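Long-range contacts in ribonuclease T2 (Homo sapiens, PDB 3T0O), which cleaves single-stranded RNA, preferentially between purine and uridine, leaving purine 2',3'-cyclic phosphate ends, and degrades microbial RNA so that its fragments are sensed by TLR8: residues 40-44 with 90-94; 69-74 with 83-87; 10-14 with 97-101. One frame throughout, in Å; residues are numbered along the deposited sequence. Where two conformers were deposited one is given.

Interaction 1. Residues 40-44 with 90-94; sequences IHGLW and EWEKH
E90 reaches the strand with a chain bent at CB-CG (chi2 -66°), which brings its carboxylate beside W44 and H41. E90 OE1 accepts from W44 NE1 at 2.8 Å through its syn lone pair, the N-H...O angle being 147°. A water donates to E90 OE1 as well and accepts from L43 N. Another water links E90 OE2 to H41 NE2, its oxygen 3.1 Å from E90 OE2 and 2.8 Å from H41 NE2. G42, bare of a side chain, brings its CA to 3.6 Å from E90 OE1. One turn on, H94 lays its imidazole face to face on the pyrrole ring of W44, centroids 3.5 Å apart and planes at 17°; W44 CD1 lies over the centre of the imidazole. The indole thus holds both groups, bonding E90 with its N-H and stacking on H94 with its face. H41 and H94 are the predicted catalytic histidines and E90 is probably catalytic too, as in relatives, consistent with this being the catalytic centre of the RNase T2 fold. H41 sits at a classic beta bulge, where H41 and G42 both face V16 of strand 12-18, and its ND1 bonds Q174; helix 107-121 packs against L43 and H94 through S114 and Y110.

Interaction 2. Residues 69-74 with 83-87; sequences MRAYWP and RSRFW
W73 O, the carbonyl of the first residue to leave helix 66-72, receives the indole N-H of W87. The bond from W87 NE1 to W73 O is 2.8 Å long with an N-H...O angle of 157°, and the oxygen lies close to the indole plane. It satisfies the one polar atom of a buried side chain and fixes the rotation of the ring, whose edge is turned toward the face of W73: their five-membered rings stand at 74°, a T-shaped pair with centroids 4.9 Å apart. M69 works on a face of W87. In one of its two conformers, bends at chi2 (-87°) and chi3 curl its chain back, setting M69 CE almost exactly over the pyrrole ring of W87, 3.4 Å from the centroid, with SD farther above the same face in a Met-aromatic contact. M69 CB meanwhile touches the benzo side at W87 CZ2, 3.5 Å away. F86 completes the aromatic cluster, F86 CE2 coming 3.3 Å from W73 CD1 at the rim of that indole. In the RNase T2 fold this cluster joins the end of helix 66-72 to the start of helix 84-98, directly beside the active site: W73 NE1 bonds the backbone oxygen of H41, and F86 packs on the H41 side chain. Toward the surface the contact turns aliphatic and charged. The side chains of R83 and R70 cross at about a right angle, R70 CG lying over a face of the R83 guanidinium, and R83 NH1 is 3.6 Å from R70 CD. The two like charges stay apart, and R83 NE forms a salt bridge with D30 of a neighbouring loop.

Interaction 3. Residues 10-14 with 97-101; sequences WKKLI and CAAQV
W10, the first modelled residue of the chain, points its indole into the turn that follows helix 84-98. With CG placed between the backbone N and the carbonyl carbon (chi1 63°), the ring swings over to the helix end, and its N-H bonds C97 O, W10 NE1 to C97 O being 3.0 Å. The bond is bent, 139° at the hydrogen, and the donor stands well above the carbonyl plane, 68° out of it. Q100 N approaches C97 O from the opposite face, so this carbonyl is gripped from both sides. The packed side of the contact runs along the benzo part of the indole: W10 CH2 meets V101 CG2 at 3.5 Å, and W10 CZ2 lies 3.8 Å from A98 CA. Beside it, L13 adds a more distant apolar touch to A98 through CD2 and CB, and P45 of the neighbouring strand fills in against W10, L13, C97 and A98. Toward solvent the contact is looser. The exposed Q100 runs past the indole in the opposite direction, its amide plane steeply turned from the ring, and Q100 OE1, though 3.2 Å from W10 NE1, is badly angled for a bond. A water lies very close to Q100 OE1, probably donating to it, and takes a weak bond from W10 N. Around the contact, K181 makes a cation-pi contact with the W10 ring, and the disulfide from C97 to C51 ties down the last turn of the helix. A98 to V101 form a type I beta turn, the exit of the helix that carries E90 and H94, here fastened to the residues leading into strand 12-18 in the RNase T2 alpha/beta fold.

Overall arrangement
All three contacts use helix 84-98: interaction 2 holds its start, interaction 1 its middle and interaction 3 its end. Interactions 1 and 2 touch, joined by a probable bond from I40 N to Y72 O; interactions 1 and 3 meet through neighbouring strands of one sheet, where I14 N bonds W44 O. Interactions 2 and 3 remain apart, their nearest atoms about 9 Å from each other. Each contact has a tryptophan N-H as donor, but the acceptor is a carboxylate in the probable catalytic centre and a backbone carbonyl in the other two. Interaction 2 is largely an aromatic core with arginines at its surface, whereas interaction 3 has an exposed glutamine and a bridging water at its margin.

Interaction 1. Residues 40-44 with 90-94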
loop_
_atom_site.group_PDB
_atom_site.type_symbol
_atom_site.label_atom_id
_atom_site.label_comp_id
_atom_site.label_asym_id
_atom_site.label_seq_id
_atom_site.Cartn_x
_atom_site.Cartn_y
_atom_site.Cartn_z
ATOM N N ILE A 40 0.115 1.758 4.248
ATOM C CA ILE A 40 0.454 2.269 2.944
ATOM C C ILE A 40 1.786 1.763 2.465
ATOM O O ILE A 40 2.796 1.884 3.176
ATOM C CB ILE A 40 0.534 3.794 2.989
ATOM C CG1 ILE A 40 -0.811 4.352 3.460
ATOM C CG2 ILE A 40 0.919 4.283 1.583
ATOM C CD1 ILE A 40 -0.725 5.878 3.772
ATOM N N HIS A 41 1.812 1.159 1.289
ATOM C CA HIS A 41 3.071 0.946 0.609
ATOM C C HIS A 41 3.422 2.185 -0.213
ATOM O O HIS A 41 4.480 2.804 0.005
ATOM C CB HIS A 41 2.944 -0.257 -0.249
ATOM C CG HIS A 41 4.261 -0.688 -0.779
ATOM N ND1 HIS A 41 4.435 -1.902 -1.401
ATOM C CD2 HIS A 41 5.467 -0.078 -0.768
ATOM C CE1 HIS A 41 5.697 -2.021 -1.785
ATOM N NE2 HIS A 41 6.357 -0.939 -1.408
ATOM N N GLY A 42 2.515 2.623 -1.099
ATOM C CA GLY A 42 2.751 3.897 -1.727
ATOM C C GLY A 42 1.636 4.235 -2.705
ATOM O O GLY A 42 0.676 3.493 -2.857
ATOM N N LEU A 43 1.777 5.412 -3.317
ATOM C CA LEU A 43 0.888 5.901 -4.315
ATOM C C LEU A 43 1.675 6.032 -5.598
ATOM O O LEU A 43 2.533 6.896 -5.724
ATOM C CB LEU A 43 0.290 7.243 -3.864
ATOM C CG LEU A 43 -0.611 7.853 -4.929
ATOM C CD1 LEU A 43 -1.870 7.049 -5.097
ATOM C CD2 LEU A 43 -1.020 9.307 -4.482
ATOM N N TRP A 44 1.463 5.087 -6.487
ATOM C CA TRP A 44 2.412 4.946 -7.594
ATOM C C TRP A 44 1.821 5.285 -8.952
ATOM O O TRP A 44 0.813 4.691 -9.349
ATOM C CB TRP A 44 2.773 3.468 -7.685
ATOM C CG TRP A 44 3.461 2.901 -6.468
ATOM C CD1 TRP A 44 3.977 3.533 -5.458
ATOM C CD2 TRP A 44 3.701 1.511 -6.269
ATOM N NE1 TRP A 44 4.523 2.634 -4.536
ATOM C CE2 TRP A 44 4.349 1.383 -5.049
ATOM C CE3 TRP A 44 3.438 0.382 -7.033
ATOM C CZ2 TRP A 44 4.738 0.143 -4.524
ATOM C CZ3 TRP A 44 3.806 -0.846 -6.502
ATOM C CH2 TRP A 44 4.386 -0.944 -5.292
ATOM N N GLU A 90 10.154 6.030 -1.836
ATOM C CA GLU A 90 8.839 6.224 -2.422
ATOM C C GLU A 90 8.792 7.562 -3.126
ATOM O O GLU A 90 8.180 7.684 -4.205
ATOM C CB GLU A 90 7.748 6.158 -1.386
ATOM C CG GLU A 90 7.627 4.674 -0.876
ATOM C CD GLU A 90 7.152 3.700 -1.943
ATOM O OE1 GLU A 90 6.214 4.010 -2.717
ATOM O OE2 GLU A 90 7.754 2.607 -2.013
ATOM N N TRP A 91 9.324 8.609 -2.476
ATOM C CA TRP A 91 9.345 9.910 -3.144
ATOM C C TRP A 91 10.122 9.874 -4.468
ATOM O O TRP A 91 9.666 10.347 -5.504
ATOM C CB TRP A 91 9.966 10.980 -2.239
ATOM C CG TRP A 91 10.150 12.276 -3.056
ATOM C CD1 TRP A 91 11.338 12.782 -3.546
ATOM C CD2 TRP A 91 9.111 13.083 -3.613
ATOM N NE1 TRP A 91 11.094 13.900 -4.272
ATOM C CE2 TRP A 91 9.737 14.085 -4.369
ATOM C CE3 TRP A 91 7.711 13.049 -3.549
ATOM C CZ2 TRP A 91 9.009 15.093 -5.060
ATOM C CZ3 TRP A 91 6.987 14.110 -4.187
ATOM C CH2 TRP A 91 7.628 15.060 -4.963
ATOM N N GLU A 92 11.321 9.323 -4.448
ATOM C CA GLU A 92 12.240 9.418 -5.586
ATOM C C GLU A 92 11.724 8.544 -6.753
ATOM O O GLU A 92 11.707 8.967 -7.949
ATOM C CB GLU A 92 13.688 9.180 -5.066
ATOM C CG GLU A 92 14.041 10.327 -4.046
ATOM C CD GLU A 92 15.475 10.450 -3.502
ATOM O OE1 GLU A 92 16.312 9.545 -3.741
ATOM O OE2 GLU A 92 15.773 11.482 -2.822
ATOM N N LYS A 93 11.188 7.373 -6.381
ATOM C CA LYS A 93 10.700 6.460 -7.392
ATOM C C LYS A 93 9.347 6.868 -7.938
ATOM O O LYS A 93 9.148 6.743 -9.124
ATOM C CB LYS A 93 10.650 5.041 -6.872
ATOM C CG LYS A 93 10.375 3.960 -7.942
ATOM C CD LYS A 93 10.437 2.562 -7.297
ATOM C CE LYS A 93 10.596 1.429 -8.324
ATOM N NZ LYS A 93 11.961 1.413 -8.991
ATOM N N HIS A 94 8.444 7.342 -7.085
ATOM C CA HIS A 94 7.058 7.494 -7.479
ATOM C C HIS A 94 6.561 8.924 -7.402
ATOM O O HIS A 94 5.892 9.405 -8.313
ATOM C CB HIS A 94 6.167 6.606 -6.581
ATOM C CG HIS A 94 6.526 5.157 -6.658
ATOM N ND1 HIS A 94 6.438 4.423 -7.819
ATOM C CD2 HIS A 94 7.067 4.338 -5.718
ATOM C CE1 HIS A 94 6.858 3.185 -7.575
ATOM N NE2 HIS A 94 7.234 3.110 -6.306
HETATM O O HOH W 1 9.049 -0.100 -1.273
HETATM O O HOH W 2 4.520 6.185 -2.660
#

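Interaction 2. Residues 69-74 with 83-87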
loop_
_atom_site.group_PDB
_atom_site.type_symbol
_atom_site.label_atom_id
_atom_site.label_comp_id
_atom_site.label_asym_id
_atom_site.label_seq_id
_atom_site.Cartn_x
_atom_site.Cartn_y
_atom_site.Cartn_z
ATOM N N MET A 69 2.463 9.479 9.110
ATOM C CA MET A 69 3.349 8.603 8.306
ATOM C C MET A 69 3.900 7.455 9.144
ATOM O O MET A 69 4.018 6.329 8.637
ATOM C CB MET A 69 4.542 9.334 7.672
ATOM C CG MET A 69 4.194 10.531 6.912
ATOM S SD MET A 69 3.824 10.006 5.246
ATOM C CE MET A 69 5.388 9.368 4.721
ATOM N N ARG A 70 4.294 7.704 10.417
ATOM C CA ARG A 70 4.740 6.579 11.225
ATOM C C ARG A 70 3.655 5.564 11.466
ATOM O O ARG A 70 3.944 4.350 11.526
ATOM C CB ARG A 70 5.328 7.061 12.574
ATOM C CG ARG A 70 6.623 7.885 12.329
ATOM C CD ARG A 70 7.271 8.355 13.660
ATOM N NE ARG A 70 6.356 9.113 14.479
ATOM C CZ ARG A 70 6.457 10.421 14.708
ATOM N NH1 ARG A 70 7.429 11.138 14.145
ATOM N NH2 ARG A 70 5.553 11.002 15.479
ATOM N N ALA A 71 2.410 6.046 11.680
ATOM C CA ALA A 71 1.316 5.113 12.009
ATOM C C ALA A 71 0.814 4.353 10.786
ATOM O O ALA A 71 0.546 3.165 10.873
ATOM C CB ALA A 71 0.154 5.863 12.567
ATOM N N TYR A 72 0.755 5.054 9.662
ATOM C CA TYR A 72 0.048 4.469 8.521
ATOM C C TYR A 72 0.995 4.148 7.413
ATOM O O TYR A 72 0.588 3.437 6.460
ATOM C CB TYR A 72 -0.974 5.536 7.977
ATOM C CG TYR A 72 -2.041 5.959 8.944
ATOM C CD1 TYR A 72 -2.485 5.107 9.904
ATOM C CD2 TYR A 72 -2.528 7.246 8.875
ATOM C CE1 TYR A 72 -3.483 5.545 10.848
ATOM C CE2 TYR A 72 -3.478 7.703 9.794
ATOM C CZ TYR A 72 -3.931 6.830 10.756
ATOM O OH TYR A 72 -4.932 7.273 11.648
ATOM N N TRP A 73 2.223 4.647 7.455
ATOM C CA TRP A 73 3.157 4.401 6.355
ATOM C C TRP A 73 4.477 3.874 6.935
ATOM O O TRP A 73 5.566 4.272 6.545
ATOM C CB TRP A 73 3.334 5.694 5.576
ATOM C CG TRP A 73 3.716 5.511 4.137
ATOM C CD1 TRP A 73 4.501 4.532 3.584
ATOM C CD2 TRP A 73 3.396 6.434 3.091
ATOM N NE1 TRP A 73 4.630 4.753 2.195
ATOM C CE2 TRP A 73 3.966 5.930 1.895
ATOM C CE3 TRP A 73 2.602 7.601 3.054
ATOM C CZ2 TRP A 73 3.796 6.620 0.616
ATOM C CZ3 TRP A 73 2.444 8.250 1.796
ATOM C CH2 TRP A 73 3.012 7.732 0.634
ATOM N N PRO A 74 4.405 2.881 7.814
ATOM C CA PRO A 74 5.655 2.400 8.411
ATOM C C PRO A 74 6.466 1.543 7.461
ATOM O O PRO A 74 5.932 1.052 6.455
ATOM C CB PRO A 74 5.164 1.458 9.544
ATOM C CG PRO A 74 3.827 0.898 9.015
ATOM C CD PRO A 74 3.209 2.173 8.361
ATOM N N ARG A 83 13.402 5.287 9.283
ATOM C CA ARG A 83 12.173 5.053 8.544
ATOM C C ARG A 83 12.091 5.953 7.293
ATOM O O ARG A 83 11.394 5.683 6.306
ATOM C CB ARG A 83 11.005 5.341 9.502
ATOM C CG ARG A 83 9.788 4.615 9.194
ATOM C CD ARG A 83 8.695 4.978 10.207
ATOM N NE ARG A 83 8.740 4.238 11.490
ATOM C CZ ARG A 83 9.219 4.717 12.653
ATOM N NH1 ARG A 83 9.786 5.927 12.767
ATOM N NH2 ARG A 83 9.156 3.938 13.722
ATOM N N SER A 84 12.839 7.033 7.323
ATOM C CA SER A 84 12.766 7.945 6.236
ATOM C C SER A 84 13.458 7.367 4.964
ATOM O O SER A 84 13.214 7.866 3.867
ATOM C CB SER A 84 13.180 9.364 6.652
ATOM O OG SER A 84 14.549 9.439 6.465
ATOM N N ARG A 85 14.290 6.318 5.070
ATOM C CA ARG A 85 14.858 5.676 3.866
ATOM C C ARG A 85 13.751 5.155 2.983
ATOM O O ARG A 85 13.799 5.233 1.757
ATOM C CB ARG A 85 15.782 4.494 4.184
ATOM C CG ARG A 85 16.881 4.738 5.169
ATOM C CD ARG A 85 17.808 3.503 5.198
ATOM N NE ARG A 85 18.335 3.138 3.878
ATOM C CZ ARG A 85 19.262 2.197 3.671
ATOM N NH1 ARG A 85 19.758 1.517 4.701
ATOM N NH2 ARG A 85 19.706 1.935 2.441
ATOM N N PHE A 86 12.721 4.593 3.585
ATOM C CA PHE A 86 11.581 4.091 2.770
ATOM C C PHE A 86 10.830 5.204 2.102
ATOM O O PHE A 86 10.519 5.112 0.940
ATOM C CB PHE A 86 10.710 3.257 3.718
ATOM C CG PHE A 86 9.393 2.820 3.186
ATOM C CD1 PHE A 86 9.268 2.311 1.930
ATOM C CD2 PHE A 86 8.266 2.841 4.022
ATOM C CE1 PHE A 86 8.010 1.864 1.458
ATOM C CE2 PHE A 86 7.065 2.411 3.598
ATOM C CZ PHE A 86 6.909 1.930 2.285
ATOM N N TRP A 87 10.553 6.269 2.862
ATOM C CA TRP A 87 9.762 7.356 2.288
ATOM C C TRP A 87 10.596 8.052 1.196
ATOM O O TRP A 87 10.016 8.496 0.193
ATOM C CB TRP A 87 9.418 8.352 3.421
ATOM C CG TRP A 87 8.590 7.725 4.428
ATOM C CD1 TRP A 87 7.690 6.697 4.262
ATOM C CD2 TRP A 87 8.594 8.057 5.805
ATOM N NE1 TRP A 87 7.116 6.381 5.500
ATOM C CE2 TRP A 87 7.647 7.191 6.458
ATOM C CE3 TRP A 87 9.311 8.973 6.562
ATOM C CZ2 TRP A 87 7.393 7.280 7.846
ATOM C CZ3 TRP A 87 9.059 9.067 7.916
ATOM C CH2 TRP A 87 8.138 8.216 8.545
#

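Interaction 3. Residues 10-14 with 97-101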
loop_
_atom_site.group_PDB
_atom_site.type_symbol
_atom_site.label_atom_id
_atom_site.label_comp_id
_atom_site.label_asym_id
_atom_site.label_seq_id
_atom_site.Cartn_x
_atom_site.Cartn_y
_atom_site.Cartn_z
ATOM N N TRP A 10 2.720 8.577 -17.831
ATOM C CA TRP A 10 1.791 7.691 -17.029
ATOM C C TRP A 10 0.286 8.079 -17.104
ATOM O O TRP A 10 -0.069 9.203 -17.452
ATOM C CB TRP A 10 2.269 7.573 -15.596
ATOM C CG TRP A 10 2.287 8.841 -14.798
ATOM C CD1 TRP A 10 3.297 9.793 -14.772
ATOM C CD2 TRP A 10 1.280 9.299 -13.952
ATOM N NE1 TRP A 10 2.966 10.787 -13.872
ATOM C CE2 TRP A 10 1.719 10.526 -13.380
ATOM C CE3 TRP A 10 0.037 8.785 -13.581
ATOM C CZ2 TRP A 10 0.958 11.241 -12.455
ATOM C CZ3 TRP A 10 -0.756 9.523 -12.657
ATOM C CH2 TRP A 10 -0.261 10.729 -12.090
ATOM N N LYS A 11 -0.607 7.133 -16.836
ATOM C CA LYS A 11 -2.017 7.401 -17.054
ATOM C C LYS A 11 -2.886 7.299 -15.826
ATOM O O LYS A 11 -3.908 7.944 -15.748
ATOM C CB LYS A 11 -2.620 6.547 -18.173
ATOM C CG LYS A 11 -2.218 7.036 -19.567
ATOM C CD LYS A 11 -1.864 5.846 -20.416
ATOM C CE LYS A 11 -1.710 6.188 -21.890
ATOM N NZ LYS A 11 -2.930 5.805 -22.671
ATOM N N LYS A 12 -2.492 6.461 -14.894
ATOM C CA LYS A 12 -3.267 6.327 -13.652
ATOM C C LYS A 12 -2.352 6.155 -12.469
ATOM O O LYS A 12 -1.160 5.812 -12.570
ATOM C CB LYS A 12 -4.235 5.118 -13.728
ATOM C CG LYS A 12 -3.466 3.828 -13.684
ATOM C CD LYS A 12 -4.370 2.664 -14.126
ATOM C CE LYS A 12 -3.564 1.388 -14.115
ATOM N NZ LYS A 12 -3.009 1.186 -15.465
ATOM N N LEU A 13 -2.944 6.317 -11.297
ATOM C CA LEU A 13 -2.235 6.099 -10.066
ATOM C C LEU A 13 -2.637 4.754 -9.477
ATOM O O LEU A 13 -3.748 4.311 -9.719
ATOM C CB LEU A 13 -2.598 7.217 -9.070
ATOM C CG LEU A 13 -1.990 8.554 -9.482
ATOM C CD1 LEU A 13 -2.771 9.679 -8.772
ATOM C CD2 LEU A 13 -0.471 8.524 -9.112
ATOM N N ILE A 14 -1.757 4.150 -8.680
ATOM C CA ILE A 14 -2.120 2.919 -7.973
ATOM C C ILE A 14 -1.895 3.132 -6.489
ATOM O O ILE A 14 -0.757 3.452 -6.085
ATOM C CB ILE A 14 -1.268 1.762 -8.490
ATOM C CG1 ILE A 14 -1.372 1.583 -9.981
ATOM C CG2 ILE A 14 -1.765 0.425 -7.807
ATOM C CD1 ILE A 14 -0.229 0.670 -10.536
ATOM N N CYS A 97 7.352 11.513 -10.154
ATOM C CA CYS A 97 6.443 11.330 -11.323
ATOM C C CYS A 97 5.007 11.796 -11.055
ATOM O O CYS A 97 4.374 12.479 -11.877
ATOM C CB CYS A 97 6.403 9.846 -11.705
ATOM S SG CYS A 97 8.072 9.160 -12.072
ATOM N N ALA A 98 4.523 11.489 -9.839
ATOM C CA ALA A 98 3.150 11.840 -9.444
ATOM C C ALA A 98 3.005 13.343 -9.410
ATOM O O ALA A 98 1.898 13.888 -9.642
ATOM C CB ALA A 98 2.836 11.267 -8.063
ATOM N N ALA A 99 4.135 14.047 -9.230
ATOM C CA ALA A 99 4.090 15.547 -9.148
ATOM C C ALA A 99 3.704 16.289 -10.428
ATOM O O ALA A 99 3.538 17.498 -10.436
ATOM C CB ALA A 99 5.429 16.068 -8.665
ATOM N N GLN A 100 3.611 15.575 -11.539
ATOM C CA GLN A 100 2.981 16.139 -12.724
ATOM C C GLN A 100 1.544 16.560 -12.494
ATOM O O GLN A 100 1.001 17.354 -13.262
ATOM C CB GLN A 100 2.987 15.089 -13.786
ATOM C CG GLN A 100 4.331 14.821 -14.243
ATOM C CD GLN A 100 4.357 13.612 -15.119
ATOM O OE1 GLN A 100 3.373 13.322 -15.859
ATOM N NE2 GLN A 100 5.428 12.887 -15.019
ATOM N N VAL A 101 0.916 15.979 -11.486
ATOM C CA VAL A 101 -0.450 16.311 -11.118
ATOM C C VAL A 101 -0.443 17.441 -10.109
ATOM O O VAL A 101 0.280 17.388 -9.144
ATOM C CB VAL A 101 -1.134 15.075 -10.500
ATOM C CG1 VAL A 101 -2.417 15.469 -9.801
ATOM C CG2 VAL A 101 -1.372 14.035 -11.616
HETATM O O HOH W 3 2.106 11.805 -17.470
#